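Rho-class glutathione S-transferase (PDB 3QAV) probably transfers glutathione to electrophilic substrates, as a cytosolic glutathione S-transferase that binds glutathione and pairs with a second copy of itself. Local coordinates at residues 38-43 against 93-98; 45-50 against 219-224; 105-110 against 181-186; 133-138 against 237-242. One frame throughout, in Å; residues are numbered along the deposited sequence.

Contact 1 of 4, residues 38-43 against 93-98; sequences CWKVLL and AICMYL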
loop_
_atom_site.group_PDB
_atom_site.type_symbol
_atom_site.label_atom_id
_atom_site.label_comp_id
_atom_site.label_asym_id
_atom_site.label_seq_id
_atom_site.Cartn_x
_atom_site.Cartn_y
_atom_site.Cartn_z
ATOM N N CYS A 38 -13.063 -2.975 0.934
ATOM C CA CYS A 38 -14.091 -3.991 0.733
ATOM C C CYS A 38 -14.614 -3.879 -0.694
ATOM O O CYS A 38 -14.788 -4.882 -1.390
ATOM C CB CYS A 38 -15.253 -3.795 1.712
ATOM S SG CYS A 38 -14.840 -4.152 3.441
ATOM N N TRP A 39 -14.853 -2.644 -1.123
ATOM C CA TRP A 39 -15.380 -2.371 -2.456
ATOM C C TRP A 39 -14.473 -2.982 -3.507
ATOM O O TRP A 39 -14.945 -3.587 -4.459
ATOM C CB TRP A 39 -15.493 -0.857 -2.682
ATOM C CG TRP A 39 -16.513 -0.462 -3.709
ATOM C CD1 TRP A 39 -17.046 -1.255 -4.689
ATOM C CD2 TRP A 39 -17.096 0.836 -3.882
ATOM N NE1 TRP A 39 -17.924 -0.527 -5.458
ATOM C CE2 TRP A 39 -17.973 0.758 -4.985
ATOM C CE3 TRP A 39 -16.964 2.057 -3.210
ATOM C CZ2 TRP A 39 -18.715 1.860 -5.438
ATOM C CZ3 TRP A 39 -17.699 3.152 -3.655
ATOM C CH2 TRP A 39 -18.565 3.044 -4.762
ATOM N N LYS A 40 -13.166 -2.826 -3.326
ATOM C CA LYS A 40 -12.189 -3.379 -4.260
ATOM C C LYS A 40 -12.463 -4.860 -4.487
ATOM O O LYS A 40 -12.528 -5.336 -5.629
ATOM C CB LYS A 40 -10.772 -3.220 -3.701
ATOM C CG LYS A 40 -10.182 -1.820 -3.793
ATOM C CD LYS A 40 -8.945 -1.682 -2.896
ATOM C CE LYS A 40 -7.826 -2.645 -3.286
ATOM N NZ LYS A 40 -6.627 -2.559 -2.375
ATOM N N VAL A 41 -12.622 -5.587 -3.387
ATOM C CA VAL A 41 -12.881 -7.016 -3.443
ATOM C C VAL A 41 -14.191 -7.369 -4.160
ATOM O O VAL A 41 -14.218 -8.275 -4.991
ATOM C CB VAL A 41 -12.883 -7.631 -2.018
ATOM C CG1 VAL A 41 -13.233 -9.113 -2.087
ATOM C CG2 VAL A 41 -11.482 -7.478 -1.396
ATOM N N LEU A 42 -15.267 -6.650 -3.848
ATOM C CA LEU A 42 -16.556 -6.927 -4.477
ATOM C C LEU A 42 -16.502 -6.672 -5.981
ATOM O O LEU A 42 -17.108 -7.409 -6.765
ATOM C CB LEU A 42 -17.653 -6.069 -3.846
ATOM C CG LEU A 42 -17.890 -6.260 -2.335
ATOM C CD1 LEU A 42 -19.015 -5.334 -1.875
ATOM C CD2 LEU A 42 -18.240 -7.717 -2.042
ATOM N N LEU A 43 -15.779 -5.627 -6.378
ATOM C CA LEU A 43 -15.654 -5.280 -7.788
ATOM C C LEU A 43 -14.918 -6.362 -8.560
ATOM O O LEU A 43 -15.316 -6.722 -9.661
ATOM C CB LEU A 43 -14.928 -3.940 -7.952
ATOM C CG LEU A 43 -15.772 -2.686 -7.717
ATOM C CD1 LEU A 43 -14.935 -1.452 -7.996
ATOM C CD2 LEU A 43 -16.983 -2.710 -8.644
ATOM N N ALA A 93 -4.139 -8.237 -1.423
ATOM C CA ALA A 93 -3.774 -9.640 -1.523
ATOM C C ALA A 93 -4.958 -10.451 -2.026
ATOM O O ALA A 93 -4.788 -11.376 -2.811
ATOM C CB ALA A 93 -3.323 -10.165 -0.165
ATOM N N ILE A 94 -6.156 -10.113 -1.558
ATOM C CA ILE A 94 -7.354 -10.817 -1.980
ATOM C C ILE A 94 -7.534 -10.650 -3.495
ATOM O O ILE A 94 -7.784 -11.620 -4.219
ATOM C CB ILE A 94 -8.601 -10.271 -1.248
ATOM C CG1 ILE A 94 -8.554 -10.663 0.239
ATOM C CG2 ILE A 94 -9.858 -10.801 -1.904
ATOM C CD1 ILE A 94 -9.593 -9.969 1.083
ATOM N N CYS A 95 -7.410 -9.412 -3.960
ATOM C CA CYS A 95 -7.548 -9.105 -5.383
ATOM C C CYS A 95 -6.528 -9.863 -6.216
ATOM O O CYS A 95 -6.872 -10.420 -7.248
ATOM C CB CYS A 95 -7.404 -7.600 -5.622
ATOM S SG CYS A 95 -8.827 -6.664 -4.990
ATOM N N MET A 96 -5.280 -9.895 -5.760
ATOM C CA MET A 96 -4.234 -10.602 -6.485
ATOM C C MET A 96 -4.517 -12.100 -6.525
ATOM O O MET A 96 -4.318 -12.744 -7.553
ATOM C CB MET A 96 -2.865 -10.336 -5.853
ATOM C CG MET A 96 -2.324 -8.930 -6.133
ATOM S SD MET A 96 -2.417 -8.493 -7.901
ATOM C CE MET A 96 -1.072 -9.465 -8.557
ATOM N N TYR A 97 -4.986 -12.649 -5.409
ATOM C CA TYR A 97 -5.314 -14.075 -5.344
ATOM C C TYR A 97 -6.435 -14.436 -6.312
ATOM O O TYR A 97 -6.377 -15.469 -6.981
ATOM C CB TYR A 97 -5.754 -14.460 -3.933
ATOM C CG TYR A 97 -6.509 -15.765 -3.873
ATOM C CD1 TYR A 97 -5.847 -16.991 -3.982
ATOM C CD2 TYR A 97 -7.899 -15.775 -3.741
ATOM C CE1 TYR A 97 -6.555 -18.193 -3.964
ATOM C CE2 TYR A 97 -8.616 -16.967 -3.723
ATOM C CZ TYR A 97 -7.942 -18.170 -3.835
ATOM O OH TYR A 97 -8.662 -19.341 -3.806
ATOM N N LEU A 98 -7.459 -13.587 -6.368
ATOM C CA LEU A 98 -8.603 -13.821 -7.245
ATOM C C LEU A 98 -8.204 -13.772 -8.720
ATOM O O LEU A 98 -8.701 -14.561 -9.532
ATOM C CB LEU A 98 -9.701 -12.784 -6.982
ATOM C CG LEU A 98 -10.401 -12.818 -5.620
ATOM C CD1 LEU A 98 -11.416 -11.687 -5.574
ATOM C CD2 LEU A 98 -11.091 -14.173 -5.388
#
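V41 and I94 join two nearly parallel helices in an apolar, buried contact of the thioredoxin-like N-terminal domain of this glutathione S-transferase. The local axes approach to 9.4 Å, and their directions differ by 10°. The backbones come nearest at V41 and C95, whose CA atoms are 6.0 Å apart. V41 gives its methyl groups to I94, and the two side chains cross at about a right angle. V41 CG2 lies 3.7 Å from I94 CG2. V41 CG2 also touches I94 CD1 at 4.0 Å, so one methyl meets both branches of the isoleucine. V41 CG1 reaches I94 CG2 as well, at 3.8 Å. In V41, CG2 stands anti to the carbonyl carbon, with CG1 anti to the backbone N (chi1 177°); this sets both methyls against I94. C95 SG lies 4.0 Å from K40 O, a loose contact with the backbone of the other helix. L98 CD1 adds a marginal touch on V41 O. K40 passes its CB near C95 SG, then carries its amine to T92 OG1 by a hydrogen bond. Its side chain also lies close to that of S91, which binds glutathione. Y119 of the second subunit packs on A93 and M96, beside the contact. Helix 183-197 packs against the pair through V186 on K40 and M183 on C95, and V88 of strand 86-88 meets I94.

Contact 2 of 4, residues 45-50 against 219-224; sequences LQEKKI and RPTIVK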
loop_
_atom_site.group_PDB
_atom_site.type_symbol
_atom_site.label_atom_id
_atom_site.label_comp_id
_atom_site.label_asym_id
_atom_site.label_seq_id
_atom_site.Cartn_x
_atom_site.Cartn_y
_atom_site.Cartn_z
ATOM N N LEU A 45 -14.669 -9.556 -7.786
ATOM C CA LEU A 45 -15.551 -10.716 -7.850
ATOM C C LEU A 45 -16.648 -10.537 -8.904
ATOM O O LEU A 45 -16.902 -11.436 -9.699
ATOM C CB LEU A 45 -16.198 -10.971 -6.481
ATOM C CG LEU A 45 -15.304 -11.512 -5.359
ATOM C CD1 LEU A 45 -16.029 -11.360 -4.016
ATOM C CD2 LEU A 45 -14.951 -12.974 -5.633
ATOM N N GLN A 46 -17.292 -9.371 -8.897
ATOM C CA GLN A 46 -18.358 -9.072 -9.844
ATOM C C GLN A 46 -17.829 -9.015 -11.277
ATOM O O GLN A 46 -18.393 -9.631 -12.177
ATOM C CB GLN A 46 -19.012 -7.734 -9.499
ATOM C CG GLN A 46 -19.835 -7.711 -8.210
ATOM C CD GLN A 46 -21.163 -8.439 -8.332
ATOM O OE1 GLN A 46 -21.847 -8.337 -9.349
ATOM N NE2 GLN A 46 -21.543 -9.159 -7.284
ATOM N N GLU A 47 -16.747 -8.272 -11.487
ATOM C CA GLU A 47 -16.173 -8.144 -12.823
ATOM C C GLU A 47 -15.794 -9.500 -13.408
ATOM O O GLU A 47 -16.032 -9.765 -14.587
ATOM C CB GLU A 47 -14.940 -7.239 -12.783
ATOM C CG GLU A 47 -15.268 -5.771 -12.594
ATOM C CD GLU A 47 -15.834 -5.140 -13.852
ATOM O OE1 GLU A 47 -16.427 -4.048 -13.755
ATOM O OE2 GLU A 47 -15.675 -5.732 -14.939
ATOM N N LYS A 48 -15.205 -10.358 -12.583
ATOM C CA LYS A 48 -14.791 -11.681 -13.040
ATOM C C LYS A 48 -15.946 -12.674 -13.007
ATOM O O LYS A 48 -15.778 -13.841 -13.349
ATOM C CB LYS A 48 -13.624 -12.185 -12.183
ATOM C CG LYS A 48 -12.465 -11.199 -12.124
ATOM C CD LYS A 48 -11.352 -11.662 -11.203
ATOM C CE LYS A 48 -10.554 -12.803 -11.800
ATOM N NZ LYS A 48 -9.807 -12.434 -13.036
ATOM N N LYS A 49 -17.117 -12.197 -12.588
ATOM C CA LYS A 49 -18.332 -13.010 -12.513
ATOM C C LYS A 49 -18.247 -14.213 -11.574
ATOM O O LYS A 49 -18.967 -15.193 -11.757
ATOM C CB LYS A 49 -18.726 -13.509 -13.908
ATOM C CG LYS A 49 -18.839 -12.433 -14.980
ATOM C CD LYS A 49 -19.492 -12.997 -16.237
ATOM C CE LYS A 49 -19.531 -11.993 -17.376
ATOM N NZ LYS A 49 -18.182 -11.744 -17.967
ATOM N N ILE A 50 -17.379 -14.148 -10.569
ATOM C CA ILE A 50 -17.242 -15.256 -9.622
ATOM C C ILE A 50 -18.398 -15.280 -8.624
ATOM O O ILE A 50 -18.715 -14.264 -8.005
ATOM C CB ILE A 50 -15.908 -15.160 -8.841
ATOM C CG1 ILE A 50 -14.733 -15.249 -9.817
ATOM C CG2 ILE A 50 -15.829 -16.260 -7.796
ATOM C CD1 ILE A 50 -13.399 -14.915 -9.199
ATOM N N ARG A 219 -21.575 1.665 -14.961
ATOM C CA ARG A 219 -21.123 0.296 -15.167
ATOM C C ARG A 219 -21.909 -0.610 -14.211
ATOM O O ARG A 219 -21.880 -0.425 -12.997
ATOM C CB ARG A 219 -19.621 0.223 -14.887
ATOM C CG ARG A 219 -18.914 -0.991 -15.454
ATOM C CD ARG A 219 -17.415 -0.923 -15.139
ATOM N NE ARG A 219 -16.738 -2.156 -15.523
ATOM C CZ ARG A 219 -16.346 -2.444 -16.757
ATOM N NH1 ARG A 219 -15.747 -3.602 -17.003
ATOM N NH2 ARG A 219 -16.532 -1.566 -17.737
ATOM N N PRO A 220 -22.624 -1.612 -14.753
ATOM C CA PRO A 220 -23.425 -2.532 -13.935
ATOM C C PRO A 220 -22.792 -3.103 -12.662
ATOM O O PRO A 220 -23.460 -3.178 -11.626
ATOM C CB PRO A 220 -23.844 -3.616 -14.934
ATOM C CG PRO A 220 -22.801 -3.537 -16.010
ATOM C CD PRO A 220 -22.579 -2.064 -16.155
ATOM N N THR A 221 -21.520 -3.497 -12.726
ATOM C CA THR A 221 -20.847 -4.053 -11.554
ATOM C C THR A 221 -20.678 -3.022 -10.441
ATOM O O THR A 221 -20.686 -3.374 -9.258
ATOM C CB THR A 221 -19.451 -4.613 -11.909
ATOM O OG1 THR A 221 -18.657 -3.579 -12.508
ATOM C CG2 THR A 221 -19.570 -5.787 -12.873
ATOM N N ILE A 222 -20.502 -1.757 -10.817
ATOM C CA ILE A 222 -20.346 -0.692 -9.834
ATOM C C ILE A 222 -21.718 -0.411 -9.227
ATOM O O ILE A 222 -21.841 -0.226 -8.018
ATOM C CB ILE A 222 -19.786 0.632 -10.462
ATOM C CG1 ILE A 222 -18.262 0.552 -10.645
ATOM C CG2 ILE A 222 -20.066 1.813 -9.538
ATOM C CD1 ILE A 222 -17.810 -0.371 -11.739
ATOM N N VAL A 223 -22.747 -0.379 -10.070
ATOM C CA VAL A 223 -24.105 -0.139 -9.592
ATOM C C VAL A 223 -24.447 -1.173 -8.525
ATOM O O VAL A 223 -25.027 -0.843 -7.491
ATOM C CB VAL A 223 -25.140 -0.258 -10.736
ATOM C CG1 VAL A 223 -26.554 -0.107 -10.178
ATOM C CG2 VAL A 223 -24.875 0.804 -11.781
ATOM N N LYS A 224 -24.075 -2.423 -8.792
ATOM C CA LYS A 224 -24.329 -3.532 -7.880
ATOM C C LYS A 224 -23.543 -3.451 -6.570
ATOM O O LYS A 224 -23.948 -4.022 -5.558
ATOM C CB LYS A 224 -23.987 -4.862 -8.557
ATOM C CG LYS A 224 -24.818 -5.197 -9.778
ATOM C CD LYS A 224 -24.499 -6.609 -10.280
ATOM C CE LYS A 224 -25.539 -7.105 -11.278
ATOM N NZ LYS A 224 -25.650 -6.210 -12.462
#
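E47 OE1 is gripped by two donors of the other segment, R219 NE and T221 OG1. The bond from R219 NE to E47 OE1 is 2.6 Å long and almost straight, at 172°. R219 NH1 donates to the second oxygen, E47 OE2, at 3.0 Å. The arginine therefore meets the carboxylate side-on, with one nitrogen for each oxygen. Both oxygens are met on their syn sides, somewhat out of the carboxylate plane, and the two flat groups are 20° from coplanar. This salt bridge fixes the rotation of the carboxylate. T221 OG1 comes from above the carboxylate plane and donates to E47 OE1 at 2.6 Å. E47 bends at chi2 (-74°), which carries its carboxylate over to R219. R219 is the N-cap residue of helix 220-224, and its chain is extended from CG to NE. An alanine in place of E47 is likely to leave the R219 guanidinium without its anionic mate and less firmly oriented, with T221 OG1 losing its acceptor. Beside the polar group, Q46 CB packs on T221 CG2 at 3.9 Å. Q46 OE1 lies 3.3 Å from K224 CD, while its NE2 bonds to Y52 OH. K49 closes helix 36-47 with a Schellman motif: its phi is positive, and two bonds run back into the last turn. The contact joins the C-terminal end of helix 36-47 to the start of helix 220-224. F181, just before helix 183-197, lies against both E47 and R219, the latter by a cation-pi contact.

Contact 3 of 4, residues 105-110 against 181-186; sequences VPLFPS and FTMADV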
loop_
_atom_site.group_PDB
_atom_site.type_symbol
_atom_site.label_atom_id
_atom_site.label_comp_id
_atom_site.label_asym_id
_atom_site.label_seq_id
_atom_site.Cartn_x
_atom_site.Cartn_y
_atom_site.Cartn_z
ATOM N N VAL A 105 -11.581 -14.281 -16.608
ATOM C CA VAL A 105 -11.794 -12.895 -17.014
ATOM C C VAL A 105 -10.671 -12.049 -16.412
ATOM O O VAL A 105 -10.806 -11.513 -15.310
ATOM C CB VAL A 105 -13.156 -12.386 -16.506
ATOM C CG1 VAL A 105 -13.396 -10.962 -16.984
ATOM C CG2 VAL A 105 -14.261 -13.307 -17.001
ATOM N N PRO A 106 -9.542 -11.925 -17.131
ATOM C CA PRO A 106 -8.381 -11.151 -16.672
ATOM C C PRO A 106 -8.573 -9.646 -16.484
ATOM O O PRO A 106 -9.107 -8.963 -17.353
ATOM C CB PRO A 106 -7.318 -11.469 -17.728
ATOM C CG PRO A 106 -8.132 -11.688 -18.962
ATOM C CD PRO A 106 -9.274 -12.534 -18.446
ATOM N N LEU A 107 -8.135 -9.140 -15.333
ATOM C CA LEU A 107 -8.224 -7.716 -15.042
ATOM C C LEU A 107 -6.883 -7.063 -15.348
ATOM O O LEU A 107 -6.652 -5.899 -15.016
ATOM C CB LEU A 107 -8.620 -7.477 -13.577
ATOM C CG LEU A 107 -10.058 -7.905 -13.242
ATOM C CD1 LEU A 107 -10.412 -7.554 -11.799
ATOM C CD2 LEU A 107 -11.026 -7.207 -14.200
ATOM N N PHE A 108 -5.994 -7.837 -15.963
ATOM C CA PHE A 108 -4.678 -7.357 -16.382
ATOM C C PHE A 108 -4.492 -7.775 -17.846
ATOM O O PHE A 108 -4.927 -8.861 -18.246
ATOM C CB PHE A 108 -3.546 -8.017 -15.590
ATOM C CG PHE A 108 -3.341 -7.470 -14.210
ATOM C CD1 PHE A 108 -4.072 -7.957 -13.135
ATOM C CD2 PHE A 108 -2.361 -6.513 -13.975
ATOM C CE1 PHE A 108 -3.828 -7.509 -11.844
ATOM C CE2 PHE A 108 -2.107 -6.054 -12.690
ATOM C CZ PHE A 108 -2.843 -6.556 -11.617
ATOM N N PRO A 109 -3.865 -6.915 -18.668
ATOM C CA PRO A 109 -3.653 -7.288 -20.069
ATOM C C PRO A 109 -2.516 -8.311 -20.068
ATOM O O PRO A 109 -1.965 -8.609 -19.010
ATOM C CB PRO A 109 -3.263 -5.965 -20.720
ATOM C CG PRO A 109 -2.578 -5.234 -19.603
ATOM C CD PRO A 109 -3.492 -5.508 -18.440
ATOM N N SER A 110 -2.148 -8.842 -21.226
ATOM C CA SER A 110 -1.083 -9.850 -21.262
ATOM C C SER A 110 0.324 -9.279 -21.415
ATOM O O SER A 110 1.289 -9.832 -20.886
ATOM C CB SER A 110 -1.352 -10.870 -22.380
ATOM O OG SER A 110 -1.337 -10.259 -23.661
ATOM N N PHE A 181 -10.840 -1.373 -18.978
ATOM C CA PHE A 181 -11.043 -1.504 -17.541
ATOM C C PHE A 181 -10.005 -2.529 -17.047
ATOM O O PHE A 181 -9.808 -3.566 -17.679
ATOM C CB PHE A 181 -12.462 -2.017 -17.280
ATOM C CG PHE A 181 -12.741 -2.342 -15.842
ATOM C CD1 PHE A 181 -13.295 -1.386 -14.994
ATOM C CD2 PHE A 181 -12.459 -3.612 -15.335
ATOM C CE1 PHE A 181 -13.568 -1.689 -13.654
ATOM C CE2 PHE A 181 -12.724 -3.926 -14.001
ATOM C CZ PHE A 181 -13.282 -2.963 -13.157
ATOM N N THR A 182 -9.336 -2.235 -15.935
ATOM C CA THR A 182 -8.325 -3.143 -15.390
ATOM C C THR A 182 -8.311 -3.073 -13.869
ATOM O O THR A 182 -9.069 -2.312 -13.272
ATOM C CB THR A 182 -6.908 -2.783 -15.890
ATOM O OG1 THR A 182 -6.544 -1.488 -15.394
ATOM C CG2 THR A 182 -6.863 -2.765 -17.414
ATOM N N MET A 183 -7.437 -3.858 -13.247
ATOM C CA MET A 183 -7.334 -3.874 -11.789
ATOM C C MET A 183 -7.111 -2.464 -11.247
ATOM O O MET A 183 -7.545 -2.153 -10.148
ATOM C CB MET A 183 -6.180 -4.781 -11.332
ATOM C CG MET A 183 -6.143 -5.010 -9.821
ATOM S SD MET A 183 -7.597 -5.903 -9.211
ATOM C CE MET A 183 -7.167 -7.587 -9.630
ATOM N N ALA A 184 -6.436 -1.615 -12.021
ATOM C CA ALA A 184 -6.168 -0.243 -11.595
ATOM C C ALA A 184 -7.453 0.532 -11.308
ATOM O O ALA A 184 -7.505 1.333 -10.367
ATOM C CB ALA A 184 -5.352 0.490 -12.652
ATOM N N ASP A 185 -8.487 0.304 -12.116
ATOM C CA ASP A 185 -9.756 0.994 -11.908
ATOM C C ASP A 185 -10.467 0.484 -10.659
ATOM O O ASP A 185 -11.243 1.204 -10.031
ATOM C CB ASP A 185 -10.649 0.831 -13.133
ATOM C CG ASP A 185 -10.052 1.486 -14.356
ATOM O OD1 ASP A 185 -9.502 0.762 -15.215
ATOM O OD2 ASP A 185 -10.116 2.734 -14.439
ATOM N N VAL A 186 -10.189 -0.760 -10.303
ATOM C CA VAL A 186 -10.783 -1.365 -9.118
ATOM C C VAL A 186 -10.265 -0.612 -7.887
ATOM O O VAL A 186 -10.996 -0.388 -6.917
ATOM C CB VAL A 186 -10.368 -2.852 -9.004
ATOM C CG1 VAL A 186 -10.652 -3.367 -7.613
ATOM C CG2 VAL A 186 -11.104 -3.676 -10.044
#
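L107 O accepts from M183 N, tying the loop that follows helix 91-101 to the first turn of helix 183-197. M183 N lies 2.8 Å from L107 O, in the carbonyl plane and on a lone pair; the backbones come nearest at L107 and T182. L107 spreads its two methyls over different partners. L107 CD2 meets the edge of the F181 ring, 3.7 Å from F181 CE2, and the two side chains lie alongside. L107 CD1 reaches M183 CE at 3.9 Å and, more loosely, V186 CG2. F108 CE1 comes to 3.6 Å from M183 CB. M183 has CG anti to its backbone N (chi1 -171°) and bends at chi2 and chi3, which brings CE back to L107 and F108. A glycine at M183 removes the methyl that L107 CD1 and F108 CE1 share, and would probably open a gap between the loop and helix 183-197. T182 and D185 form a capping box at the helix start. T182 N donates to D185 OD1 at 3.1 Å, and A184 N donates weakly to T182 OG1. D185 OD2 is held by Y212 OH and V176 N. This arrangement is consistent with the N-capping box known in the glutathione S-transferase C-terminal domain.

Contact 4 of 4, residues 133-138 against 237-242; sequences MEFVQY and GNLLDL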
loop_
_atom_site.group_PDB
_atom_site.type_symbol
_atom_site.label_atom_id
_atom_site.label_comp_id
_atom_site.label_asym_id
_atom_site.label_seq_id
_atom_site.Cartn_x
_atom_site.Cartn_y
_atom_site.Cartn_z
ATOM N N MET A 133 -7.714 12.449 1.363
ATOM C CA MET A 133 -8.530 12.165 2.538
ATOM C C MET A 133 -8.051 12.855 3.812
ATOM O O MET A 133 -8.799 12.955 4.783
ATOM C CB MET A 133 -8.635 10.654 2.768
ATOM C CG MET A 133 -9.238 9.890 1.593
ATOM S SD MET A 133 -10.631 10.735 0.795
ATOM C CE MET A 133 -11.952 10.480 2.014
ATOM N N GLU A 134 -6.811 13.335 3.809
ATOM C CA GLU A 134 -6.265 14.029 4.973
ATOM C C GLU A 134 -6.980 15.364 5.167
ATOM O O GLU A 134 -7.044 15.892 6.277
ATOM C CB GLU A 134 -4.762 14.267 4.800
ATOM C CG GLU A 134 -3.880 13.367 5.661
ATOM C CD GLU A 134 -3.909 13.747 7.134
ATOM O OE1 GLU A 134 -3.433 14.854 7.475
ATOM O OE2 GLU A 134 -4.409 12.942 7.953
ATOM N N PHE A 135 -7.515 15.903 4.076
ATOM C CA PHE A 135 -8.242 17.169 4.118
ATOM C C PHE A 135 -9.564 16.913 4.832
ATOM O O PHE A 135 -10.112 17.795 5.494
ATOM C CB PHE A 135 -8.481 17.674 2.689
ATOM C CG PHE A 135 -9.190 19.003 2.610
ATOM C CD1 PHE A 135 -10.515 19.074 2.188
ATOM C CD2 PHE A 135 -8.525 20.184 2.925
ATOM C CE1 PHE A 135 -11.166 20.299 2.073
ATOM C CE2 PHE A 135 -9.168 21.415 2.817
ATOM C CZ PHE A 135 -10.489 21.473 2.389
ATOM N N VAL A 136 -10.069 15.692 4.691
ATOM C CA VAL A 136 -11.313 15.297 5.334
ATOM C C VAL A 136 -10.987 14.858 6.756
ATOM O O VAL A 136 -11.786 15.038 7.674
ATOM C CB VAL A 136 -11.990 14.133 4.577
ATOM C CG1 VAL A 136 -13.209 13.638 5.346
ATOM C CG2 VAL A 136 -12.394 14.593 3.181
ATOM N N GLN A 137 -9.798 14.286 6.929
ATOM C CA GLN A 137 -9.345 13.825 8.237
ATOM C C GLN A 137 -9.197 15.010 9.181
ATOM O O GLN A 137 -9.764 15.025 10.273
ATOM C CB GLN A 137 -7.992 13.118 8.114
ATOM C CG GLN A 137 -8.005 11.847 7.287
ATOM C CD GLN A 137 -8.694 10.698 7.990
ATOM O OE1 GLN A 137 -9.881 10.771 8.310
ATOM N NE2 GLN A 137 -7.951 9.626 8.237
ATOM N N TYR A 138 -8.429 16.004 8.745
ATOM C CA TYR A 138 -8.171 17.199 9.539
ATOM C C TYR A 138 -9.441 17.978 9.877
ATOM O O TYR A 138 -9.586 18.479 10.992
ATOM C CB TYR A 138 -7.176 18.096 8.801
ATOM C CG TYR A 138 -6.682 19.282 9.598
ATOM C CD1 TYR A 138 -7.469 20.422 9.759
ATOM C CD2 TYR A 138 -5.416 19.268 10.185
ATOM C CE1 TYR A 138 -7.006 21.522 10.482
ATOM C CE2 TYR A 138 -4.943 20.360 10.910
ATOM C CZ TYR A 138 -5.741 21.484 11.054
ATOM O OH TYR A 138 -5.274 22.568 11.763
ATOM N N GLY A 237 -20.484 15.561 3.455
ATOM C CA GLY A 237 -20.165 16.865 2.894
ATOM C C GLY A 237 -18.847 17.515 3.284
ATOM O O GLY A 237 -18.747 18.746 3.305
ATOM N N ASN A 238 -17.826 16.714 3.573
ATOM C CA ASN A 238 -16.532 17.265 3.963
ATOM C C ASN A 238 -15.675 17.777 2.804
ATOM O O ASN A 238 -14.611 18.350 3.024
ATOM C CB ASN A 238 -15.750 16.233 4.774
ATOM C CG ASN A 238 -16.282 16.087 6.182
ATOM O OD1 ASN A 238 -16.193 17.015 6.983
ATOM N ND2 ASN A 238 -16.846 14.924 6.492
ATOM N N LEU A 239 -16.138 17.580 1.575
ATOM C CA LEU A 239 -15.402 18.051 0.405
ATOM C C LEU A 239 -16.247 19.002 -0.437
ATOM O O LEU A 239 -15.918 19.285 -1.590
ATOM C CB LEU A 239 -14.933 16.866 -0.445
ATOM C CG LEU A 239 -13.810 16.034 0.189
ATOM C CD1 LEU A 239 -13.452 14.871 -0.718
ATOM C CD2 LEU A 239 -12.585 16.914 0.428
ATOM N N LEU A 240 -17.338 19.490 0.148
ATOM C CA LEU A 240 -18.227 20.419 -0.537
ATOM C C LEU A 240 -17.491 21.699 -0.921
ATOM O O LEU A 240 -17.845 22.357 -1.903
ATOM C CB LEU A 240 -19.426 20.770 0.355
ATOM C CG LEU A 240 -20.462 19.673 0.625
ATOM C CD1 LEU A 240 -21.480 20.161 1.653
ATOM C CD2 LEU A 240 -21.161 19.297 -0.673
ATOM N N ASP A 241 -16.453 22.033 -0.159
ATOM C CA ASP A 241 -15.674 23.245 -0.403
ATOM C C ASP A 241 -14.370 22.989 -1.159
ATOM O O ASP A 241 -13.637 23.927 -1.477
ATOM C CB ASP A 241 -15.353 23.923 0.929
ATOM C CG ASP A 241 -14.415 23.097 1.788
ATOM O OD1 ASP A 241 -14.710 21.906 2.020
ATOM O OD2 ASP A 241 -13.383 23.638 2.231
ATOM N N LEU A 242 -14.078 21.724 -1.444
ATOM C CA LEU A 242 -12.848 21.381 -2.148
ATOM C C LEU A 242 -12.780 22.058 -3.505
ATOM O O LEU A 242 -11.859 22.828 -3.785
ATOM C CB LEU A 242 -12.745 19.867 -2.338
ATOM C CG LEU A 242 -11.470 19.348 -3.010
ATOM C CD1 LEU A 242 -10.251 19.830 -2.246
ATOM C CD2 LEU A 242 -11.499 17.831 -3.049
#
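F135 and V136 of helix 133-141 pack against the C-terminal tail, which folds over the all-helical C-terminal domain of the glutathione S-transferase fold. The tail makes a type I beta turn from G237 to L240. L239 CD2 meets both helix residues. L239 CD2 lies 3.5 Å from F135 CD1, at the ring edge, and 3.6 Å from V136 CG2. V136 turns its other methyl to the asparagine, with V136 CG1 3.7 Å from N238 CB. N238 and L239 each cross V136 at about a right angle. F135 has its ring anti to the backbone N (chi1 -178°), which carries it toward the tail. L242 adds a loose apolar touch through CD1. Further out, L239 bonds through its backbone to Q198, and Q198 OE1 also accepts from N238 N. L151 and K155 of helix 148-172 pack on F135. K139 NZ holds the tail by a salt bridge to D241 OD1 and a hydrogen bond to N238 O. The K139 bond to D241 OD1 is consistent with the carboxylate being held at the ring edge, the two planes 25° apart. D241 OD2 lies in the plane of the F135 ring, 3.6 Å from F135 CZ.

From the N terminus, helix 36-47 supplies the first segments of both contact 1 and contact 2. Contact 1 closes first, when helix 91-101 returns beside it within the N-terminal domain. The linker then opens contact 3, which closes at the start of helix 183-197. Contact 4 opens inside that loop at helix 133-141. Contact 2 closes next, at 219-224, so contact 3 is nested within it. Contact 4 closes last, near the C terminus, and crosses contacts 2 and 3. Contacts 1 and 2 also cross. Contacts 1, 2 and 3 touch one another where the domains meet, K48 NZ probably bonding to V105 O. Contact 4 stands apart, its centre 26 Å or more from theirs.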